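Local coordinates for protein F420-dependent methylenetetrahydromethanopterin dehydrogenase (Methanopyrus kandleri, PDB 1QV9) that catalyses the reversible, coenzyme F420-dependent reduction of methenyl-tetrahydromethanopterin to methylene-tetrahydromethanopterin on the methanogenic pathway from carbon dioxide, at residues Leu23-Phe35 with Val157-Lys169. Numbering follows the deposited sequence.
Sequences LLDERADREDVEF and VQEAFDELIEKAK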
ATOM      1  N   LEU A  23      24.674 -17.610  -4.160  1.00 18.17           N
ATOM      2  CA  LEU A  23      24.866 -16.396  -4.952  1.00 18.19           C
ATOM      3  C   LEU A  23      25.945 -16.603  -6.008  1.00 18.14           C
ATOM      4  O   LEU A  23      26.058 -15.797  -6.948  1.00 18.78           O
ATOM      5  CB  LEU A  23      25.304 -15.232  -4.047  1.00 18.86           C
ATOM      6  CG  LEU A  23      24.272 -14.758  -3.027  1.00 18.55           C
ATOM      7  CD1 LEU A  23      25.000 -13.817  -2.024  1.00 18.27           C
ATOM      8  CD2 LEU A  23      23.109 -14.069  -3.710  1.00 20.18           C
ATOM      9  N   LEU A  24      26.728 -17.664  -5.868  1.00 17.93           N
ATOM     10  CA  LEU A  24      27.819 -17.920  -6.825  1.00 16.26           C
ATOM     11  C   LEU A  24      27.437 -18.862  -8.001  1.00 19.93           C
ATOM     12  O   LEU A  24      28.188 -18.996  -8.969  1.00 22.21           O
ATOM     13  CB  LEU A  24      29.026 -18.474  -6.064  1.00 19.33           C
ATOM     14  CG  LEU A  24      29.399 -17.643  -4.829  1.00 22.00           C
ATOM     15  CD1 LEU A  24      30.603 -18.236  -4.102  1.00 20.63           C
ATOM     16  CD2 LEU A  24      29.675 -16.192  -5.283  1.00 22.70           C
ATOM     17  N   ASP A  25      26.271 -19.499  -7.961  1.00 17.63           N
ATOM     18  CA  ASP A  25      25.911 -20.418  -9.075  1.00 20.35           C
ATOM     19  C   ASP A  25      24.384 -20.486  -9.038  1.00 21.50           C
ATOM     20  O   ASP A  25      23.775 -21.555  -8.780  1.00 21.31           O
ATOM     21  CB  ASP A  25      26.552 -21.769  -8.776  1.00 19.75           C
ATOM     22  CG  ASP A  25      26.382 -22.769  -9.884  1.00 24.63           C
ATOM     23  OD1 ASP A  25      26.074 -22.356 -11.038  1.00 22.57           O
ATOM     24  OD2 ASP A  25      26.594 -23.972  -9.576  1.00 23.63           O
ATOM     25  N   GLU A  26      23.773 -19.337  -9.338  1.00 17.90           N
ATOM     26  CA  GLU A  26      22.350 -19.187  -9.182  1.00 17.18           C
ATOM     27  C   GLU A  26      21.438 -20.135  -9.918  1.00 21.42           C
ATOM     28  O   GLU A  26      20.307 -20.364  -9.479  1.00 23.42           O
ATOM     29  CB  GLU A  26      21.941 -17.735  -9.458  1.00 18.31           C
ATOM     30  CG  GLU A  26      22.096 -17.285 -10.929  1.00 20.10           C
ATOM     31  CD  GLU A  26      23.513 -16.858 -11.309  1.00 20.29           C
ATOM     32  OE1 GLU A  26      23.658 -16.305 -12.422  1.00 19.96           O
ATOM     33  OE2 GLU A  26      24.465 -17.044 -10.527  1.00 20.08           O
ATOM     34  N   ARG A  27      21.907 -20.693 -11.024  1.00 21.56           N
ATOM     35  CA  ARG A  27      21.086 -21.640 -11.788  1.00 23.81           C
ATOM     36  C   ARG A  27      21.759 -23.024 -11.836  1.00 23.48           C
ATOM     37  O   ARG A  27      21.321 -23.890 -12.598  1.00 24.21           O
ATOM     38  CB  ARG A  27      20.850 -21.112 -13.221  1.00 23.12           C
ATOM     39  CG  ARG A  27      19.930 -19.865 -13.321  1.00 24.73           C
ATOM     40  CD  ARG A  27      19.947 -19.284 -14.745  1.00 25.44           C
ATOM     41  NE  ARG A  27      21.340 -19.306 -15.170  1.00 25.95           N
ATOM     42  CZ  ARG A  27      22.234 -18.379 -14.861  1.00 28.83           C
ATOM     43  NH1 ARG A  27      23.489 -18.544 -15.253  1.00 27.57           N
ATOM     44  NH2 ARG A  27      21.875 -17.256 -14.234  1.00 26.10           N
ATOM     45  N   ALA A  28      22.815 -23.216 -11.041  1.00 20.79           N
ATOM     46  CA  ALA A  28      23.544 -24.482 -10.958  1.00 24.40           C
ATOM     47  C   ALA A  28      24.147 -24.925 -12.288  1.00 27.87           C
ATOM     48  O   ALA A  28      24.456 -26.103 -12.454  1.00 30.47           O
ATOM     49  CB  ALA A  28      22.629 -25.595 -10.417  1.00 27.08           C
ATOM     50  N   ASP A  29      24.326 -23.991 -13.210  1.00 25.11           N
ATOM     51  CA  ASP A  29      24.900 -24.331 -14.507  1.00 29.34           C
ATOM     52  C   ASP A  29      26.339 -23.878 -14.691  1.00 28.96           C
ATOM     53  O   ASP A  29      26.860 -23.905 -15.804  1.00 29.95           O
ATOM     54  CB  ASP A  29      24.019 -23.801 -15.659  1.00 30.59           C
ATOM     55  CG  ASP A  29      23.681 -22.333 -15.519  1.00 33.78           C
ATOM     56  OD1 ASP A  29      24.459 -21.621 -14.862  1.00 30.89           O
ATOM     57  OD2 ASP A  29      22.640 -21.889 -16.069  1.00 36.67           O
ATOM     58  N   ARG A  30      27.006 -23.460 -13.617  1.00 27.49           N
ATOM     59  CA  ARG A  30      28.401 -23.062 -13.762  1.00 25.52           C
ATOM     60  C   ARG A  30      29.276 -24.300 -13.853  1.00 28.16           C
ATOM     61  O   ARG A  30      29.235 -25.181 -12.991  1.00 29.69           O
ATOM     62  CB  ARG A  30      28.906 -22.224 -12.586  1.00 26.23           C
ATOM     63  CG  ARG A  30      28.675 -20.756 -12.726  1.00 26.18           C
ATOM     64  CD  ARG A  30      29.266 -20.001 -11.543  1.00 22.66           C
ATOM     65  NE  ARG A  30      30.700 -19.716 -11.667  1.00 21.16           N
ATOM     66  CZ  ARG A  30      31.339 -18.825 -10.915  1.00 22.34           C
ATOM     67  NH1 ARG A  30      32.643 -18.594 -11.089  1.00 24.49           N
ATOM     68  NH2 ARG A  30      30.680 -18.152  -9.966  1.00 20.91           N
ATOM     69  N   GLU A  31      30.095 -24.349 -14.889  1.00 25.15           N
ATOM     70  CA  GLU A  31      30.976 -25.487 -15.081  1.00 28.78           C
ATOM     71  C   GLU A  31      32.336 -25.296 -14.424  1.00 26.18           C
ATOM     72  O   GLU A  31      33.161 -26.205 -14.421  1.00 29.63           O
ATOM     73  CB  GLU A  31      31.181 -25.713 -16.586  1.00 30.38           C
ATOM     74  CG  GLU A  31      29.901 -25.606 -17.415  1.00 39.60           C
ATOM     75  CD  GLU A  31      30.136 -25.815 -18.914  1.00 46.78           C
ATOM     76  OE1 GLU A  31      29.885 -26.937 -19.402  1.00 50.87           O
ATOM     77  OE2 GLU A  31      30.576 -24.861 -19.605  1.00 48.33           O
ATOM     78  N   ASP A  32      32.588 -24.118 -13.869  1.00 24.05           N
ATOM     79  CA  ASP A  32      33.892 -23.842 -13.275  1.00 25.78           C
ATOM     80  C   ASP A  32      34.023 -23.840 -11.762  1.00 24.42           C
ATOM     81  O   ASP A  32      35.048 -23.415 -11.252  1.00 24.86           O
ATOM     82  CB  ASP A  32      34.412 -22.500 -13.774  1.00 26.02           C
ATOM     83  CG  ASP A  32      33.527 -21.341 -13.330  1.00 26.02           C
ATOM     84  OD1 ASP A  32      34.058 -20.236 -13.120  1.00 25.82           O
ATOM     85  OD2 ASP A  32      32.299 -21.554 -13.215  1.00 27.24           O
ATOM     86  N   VAL A  33      32.996 -24.298 -11.048  1.00 22.53           N
ATOM     87  CA  VAL A  33      33.058 -24.357  -9.589  1.00 22.87           C
ATOM     88  C   VAL A  33      32.457 -25.656  -9.063  1.00 20.44           C
ATOM     89  O   VAL A  33      31.635 -26.277  -9.722  1.00 24.24           O
ATOM     90  CB  VAL A  33      32.262 -23.180  -8.927  1.00 22.98           C
ATOM     91  CG1 VAL A  33      32.866 -21.856  -9.322  1.00 24.92           C
ATOM     92  CG2 VAL A  33      30.771 -23.252  -9.333  1.00 23.96           C
ATOM     93  N   GLU A  34      32.861 -26.026  -7.861  1.00 21.24           N
ATOM     94  CA  GLU A  34      32.339 -27.199  -7.171  1.00 20.98           C
ATOM     95  C   GLU A  34      32.438 -26.841  -5.705  1.00 19.79           C
ATOM     96  O   GLU A  34      33.502 -26.427  -5.246  1.00 19.67           O
ATOM     97  CB  GLU A  34      33.192 -28.438  -7.462  1.00 25.35           C
ATOM     98  CG  GLU A  34      32.639 -29.674  -6.783  1.00 35.85           C
ATOM     99  CD  GLU A  34      33.284 -30.979  -7.241  1.00 43.46           C
ATOM    100  OE1 GLU A  34      32.781 -32.042  -6.823  1.00 46.10           O
ATOM    101  OE2 GLU A  34      34.272 -30.951  -8.006  1.00 41.86           O
ATOM    102  N   PHE A  35      31.328 -26.979  -4.979  1.00 18.24           N
ATOM    103  CA  PHE A  35      31.325 -26.642  -3.559  1.00 15.73           C
ATOM    104  C   PHE A  35      30.795 -27.777  -2.699  1.00 19.45           C
ATOM    105  O   PHE A  35      30.050 -28.649  -3.152  1.00 19.97           O
ATOM    106  CB  PHE A  35      30.384 -25.446  -3.294  1.00 18.18           C
ATOM    107  CG  PHE A  35      30.663 -24.216  -4.126  1.00 18.58           C
ATOM    108  CD1 PHE A  35      29.629 -23.468  -4.648  1.00 21.63           C
ATOM    109  CD2 PHE A  35      31.959 -23.771  -4.316  1.00 22.58           C
ATOM    110  CE1 PHE A  35      29.883 -22.271  -5.363  1.00 23.30           C
ATOM    111  CE2 PHE A  35      32.217 -22.579  -5.030  1.00 20.97           C
ATOM    112  CZ  PHE A  35      31.170 -21.840  -5.548  1.00 22.55           C
ATOM    113  N   VAL A 157      28.835  -9.165  -2.102  1.00 16.52           N
ATOM    114  CA  VAL A 157      29.359 -10.466  -1.683  1.00 14.88           C
ATOM    115  C   VAL A 157      29.665 -11.337  -2.882  1.00 16.47           C
ATOM    116  O   VAL A 157      30.709 -11.989  -2.900  1.00 19.09           O
ATOM    117  CB  VAL A 157      28.324 -11.160  -0.707  1.00 17.77           C
ATOM    118  CG1 VAL A 157      28.801 -12.523  -0.251  1.00 18.23           C
ATOM    119  CG2 VAL A 157      28.097 -10.272   0.495  1.00 18.18           C
ATOM    120  N   GLN A 158      28.764 -11.349  -3.861  1.00 16.13           N
ATOM    121  CA  GLN A 158      28.937 -12.123  -5.086  1.00 18.74           C
ATOM    122  C   GLN A 158      30.243 -11.679  -5.738  1.00 18.48           C
ATOM    123  O   GLN A 158      31.065 -12.528  -6.105  1.00 19.80           O
ATOM    124  CB  GLN A 158      27.772 -11.877  -6.052  1.00 21.41           C
ATOM    125  CG  GLN A 158      27.909 -12.595  -7.412  1.00 18.94           C
ATOM    126  CD  GLN A 158      27.046 -12.024  -8.550  1.00 26.23           C
ATOM    127  OE1 GLN A 158      26.104 -11.249  -8.336  1.00 26.02           O
ATOM    128  NE2 GLN A 158      27.360 -12.441  -9.793  1.00 21.47           N
ATOM    129  N   GLU A 159      30.440 -10.367  -5.854  1.00 16.62           N
ATOM    130  CA  GLU A 159      31.665  -9.887  -6.526  1.00 18.55           C
ATOM    131  C   GLU A 159      32.924 -10.291  -5.811  1.00 21.17           C
ATOM    132  O   GLU A 159      33.912 -10.713  -6.438  1.00 21.80           O
ATOM    133  CB  GLU A 159      31.640  -8.370  -6.671  1.00 23.82           C
ATOM    134  CG  GLU A 159      30.677  -7.833  -7.685  1.00 31.95           C
ATOM    135  CD  GLU A 159      30.758  -6.306  -7.764  1.00 33.05           C
ATOM    136  OE1 GLU A 159      31.522  -5.692  -6.967  1.00 38.81           O
ATOM    137  OE2 GLU A 159      30.062  -5.735  -8.616  1.00 39.71           O
ATOM    138  N   ALA A 160      32.920 -10.161  -4.491  1.00 16.78           N
ATOM    139  CA  ALA A 160      34.105 -10.519  -3.731  1.00 16.57           C
ATOM    140  C   ALA A 160      34.481 -11.988  -3.920  1.00 18.65           C
ATOM    141  O   ALA A 160      35.663 -12.337  -4.065  1.00 21.41           O
ATOM    142  CB  ALA A 160      33.900 -10.229  -2.247  1.00 18.32           C
ATOM    143  N   PHE A 161      33.484 -12.871  -3.901  1.00 18.53           N
ATOM    144  CA  PHE A 161      33.777 -14.283  -4.082  1.00 17.73           C
ATOM    145  C   PHE A 161      34.092 -14.631  -5.509  1.00 18.65           C
ATOM    146  O   PHE A 161      34.918 -15.511  -5.736  1.00 20.86           O
ATOM    147  CB  PHE A 161      32.618 -15.154  -3.533  1.00 18.54           C
ATOM    148  CG  PHE A 161      32.698 -15.369  -2.060  1.00 20.50           C
ATOM    149  CD1 PHE A 161      31.742 -14.834  -1.221  1.00 23.82           C
ATOM    150  CD2 PHE A 161      33.783 -16.035  -1.505  1.00 23.02           C
ATOM    151  CE1 PHE A 161      31.857 -14.944   0.174  1.00 26.62           C
ATOM    152  CE2 PHE A 161      33.917 -16.149  -0.127  1.00 25.05           C
ATOM    153  CZ  PHE A 161      32.947 -15.601   0.722  1.00 25.96           C
ATOM    154  N   ASP A 162      33.480 -13.950  -6.472  1.00 18.61           N
ATOM    155  CA  ASP A 162      33.788 -14.238  -7.873  1.00 18.76           C
ATOM    156  C   ASP A 162      35.269 -13.886  -8.149  1.00 22.07           C
ATOM    157  O   ASP A 162      35.939 -14.609  -8.889  1.00 19.90           O
ATOM    158  CB  ASP A 162      32.845 -13.473  -8.790  1.00 22.56           C
ATOM    159  CG  ASP A 162      31.522 -14.241  -9.041  1.00 23.89           C
ATOM    160  OD1 ASP A 162      30.519 -13.602  -9.413  1.00 29.93           O
ATOM    161  OD2 ASP A 162      31.516 -15.490  -8.896  1.00 31.86           O
ATOM    162  N   GLU A 163      35.763 -12.805  -7.548  1.00 20.36           N
ATOM    163  CA  GLU A 163      37.172 -12.407  -7.701  1.00 21.31           C
ATOM    164  C   GLU A 163      38.087 -13.494  -7.098  1.00 25.29           C
ATOM    165  O   GLU A 163      39.103 -13.894  -7.688  1.00 23.42           O
ATOM    166  CB  GLU A 163      37.413 -11.070  -6.992  1.00 25.35           C
ATOM    167  CG  GLU A 163      38.863 -10.558  -7.049  1.00 37.46           C
ATOM    168  CD  GLU A 163      39.105  -9.365  -6.118  1.00 42.05           C
ATOM    169  OE1 GLU A 163      38.370  -8.359  -6.222  1.00 47.62           O
ATOM    170  OE2 GLU A 163      40.033  -9.431  -5.279  1.00 48.64           O
ATOM    171  N   LEU A 164      37.737 -13.990  -5.914  1.00 20.60           N
ATOM    172  CA  LEU A 164      38.525 -15.029  -5.261  1.00 20.51           C
ATOM    173  C   LEU A 164      38.507 -16.334  -6.086  1.00 22.72           C
ATOM    174  O   LEU A 164      39.523 -17.048  -6.173  1.00 22.79           O
ATOM    175  CB  LEU A 164      37.958 -15.269  -3.857  1.00 25.89           C
ATOM    176  CG  LEU A 164      38.886 -15.906  -2.826  1.00 30.16           C
ATOM    177  CD1 LEU A 164      40.118 -15.019  -2.584  1.00 27.43           C
ATOM    178  CD2 LEU A 164      38.094 -16.119  -1.528  1.00 26.95           C
ATOM    179  N   ILE A 165      37.366 -16.642  -6.695  1.00 21.24           N
ATOM    180  CA  ILE A 165      37.245 -17.835  -7.517  1.00 21.00           C
ATOM    181  C   ILE A 165      38.171 -17.712  -8.728  1.00 24.08           C
ATOM    182  O   ILE A 165      38.785 -18.711  -9.123  1.00 23.26           O
ATOM    183  CB  ILE A 165      35.794 -18.071  -7.974  1.00 20.77           C
ATOM    184  CG1 ILE A 165      35.003 -18.624  -6.778  1.00 22.97           C
ATOM    185  CG2 ILE A 165      35.742 -19.054  -9.163  1.00 22.51           C
ATOM    186  CD1 ILE A 165      33.533 -18.538  -6.948  1.00 22.93           C
ATOM    187  N   GLU A 166      38.296 -16.515  -9.305  1.00 23.98           N
ATOM    188  CA  GLU A 166      39.196 -16.405 -10.451  1.00 27.57           C
ATOM    189  C   GLU A 166      40.640 -16.693 -10.030  1.00 27.85           C
ATOM    190  O   GLU A 166      41.384 -17.363 -10.767  1.00 29.53           O
ATOM    191  CB  GLU A 166      39.045 -15.043 -11.124  1.00 27.66           C
ATOM    192  CG  GLU A 166      37.758 -14.975 -11.948  1.00 34.16           C
ATOM    193  CD  GLU A 166      37.615 -16.150 -12.926  1.00 40.59           C
ATOM    194  OE1 GLU A 166      38.463 -16.271 -13.848  1.00 40.81           O
ATOM    195  OE2 GLU A 166      36.661 -16.958 -12.781  1.00 35.25           O
ATOM    196  N   LYS A 167      41.036 -16.212  -8.853  1.00 24.28           N
ATOM    197  CA  LYS A 167      42.381 -16.478  -8.334  1.00 26.02           C
ATOM    198  C   LYS A 167      42.584 -17.950  -7.929  1.00 28.51           C
ATOM    199  O   LYS A 167      43.685 -18.512  -8.042  1.00 29.81           O
ATOM    200  CB  LYS A 167      42.644 -15.593  -7.128  1.00 23.72           C
ATOM    201  CG  LYS A 167      42.563 -14.142  -7.504  1.00 26.30           C
ATOM    202  CD  LYS A 167      42.843 -13.241  -6.342  1.00 25.48           C
ATOM    203  CE  LYS A 167      42.798 -11.781  -6.817  1.00 31.29           C
ATOM    204  NZ  LYS A 167      42.894 -10.797  -5.698  1.00 38.14           N
ATOM    205  N   ALA A 168      41.532 -18.563  -7.405  1.00 26.31           N
ATOM    206  CA  ALA A 168      41.576 -19.967  -7.000  1.00 27.05           C
ATOM    207  C   ALA A 168      41.913 -20.835  -8.217  1.00 31.07           C
ATOM    208  O   ALA A 168      42.633 -21.839  -8.100  1.00 32.17           O
ATOM    209  CB  ALA A 168      40.216 -20.382  -6.421  1.00 25.81           C
ATOM    210  N   LYS A 169      41.402 -20.443  -9.382  1.00 30.56           N
ATOM    211  CA  LYS A 169      41.626 -21.208 -10.605  1.00 32.96           C
ATOM    212  C   LYS A 169      43.082 -21.273 -10.997  1.00 35.35           C
ATOM    213  O   LYS A 169      43.514 -22.229 -11.643  1.00 35.62           O
ATOM    214  CB  LYS A 169      40.822 -20.622 -11.753  1.00 32.47           C
ATOM    215  CG  LYS A 169      39.343 -20.905 -11.632  1.00 31.53           C
ATOM    216  CD  LYS A 169      38.634 -20.225 -12.757  1.00 36.03           C
ATOM    217  CE  LYS A 169      37.150 -20.252 -12.571  1.00 35.32           C
ATOM    218  NZ  LYS A 169      36.530 -19.581 -13.741  1.00 30.14           N
TER
HETATM  219  O   HOH W   1      34.623 -16.268 -10.700  1.00 28.85           O
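Arg30 reaches from the loop before strand 33-39, the outermost of this chain's parallel sheet, to Asp162 on helix 153-169, as part of a five-residue salt-bridge network that ties this helix to the sheet in the alpha/beta domain. Its NH2 gives Asp162 OD2 a 3.0 Å hydrogen bond on the syn side of the carboxylate, with guanidinium and carboxylate planes 61° apart. The same NH2 also bonds Leu24 O, in the carbonyl plane. Asp32 is gripped side-on, NE to OD2 and NH1 to OD1, the latter nearly straight at 174°; together these bonds fix the rotation of the guanidinium. Val33 CG1 lies over one of its faces, 3.6 Å above the plane and offset toward the rim. Farther along the helix, Lys169, its chain extended beyond CG, sets NZ 2.6 Å from Asp32 OD1, on the anti lone pair. The ammonium also bridges to Glu166 OE2, which probably eases the repulsion between the two neighbouring carboxylates.

Beneath the charges the contact is apolar. Leu24 sets both methyls against Phe161 CB, CD2 at 3.6 Å, while its CD1 meets Ile165 CD1. With CG2 anti to its backbone N, Ile165 brings that methyl within 3.7 Å of Arg30 NH1 and also against Val33 CG1; its CD1 approaches the edge of the Phe35 ring. Phe8 of strand 4-10 stacks edge-to-face with Phe35, and Phe67 of strand 67-71 touches both Phe161 and Ile165.

In the second shell, His266 NE2 bonds Asp162 OD1 and so helps position its carboxylate, while Lys43 of a neighbouring subunit holds Arg30 O. A water bridges the two segments directly: it accepts from Arg30 NH1 and donates to Glu166 OE2 and, at 2.8 Å, to Asp162 O.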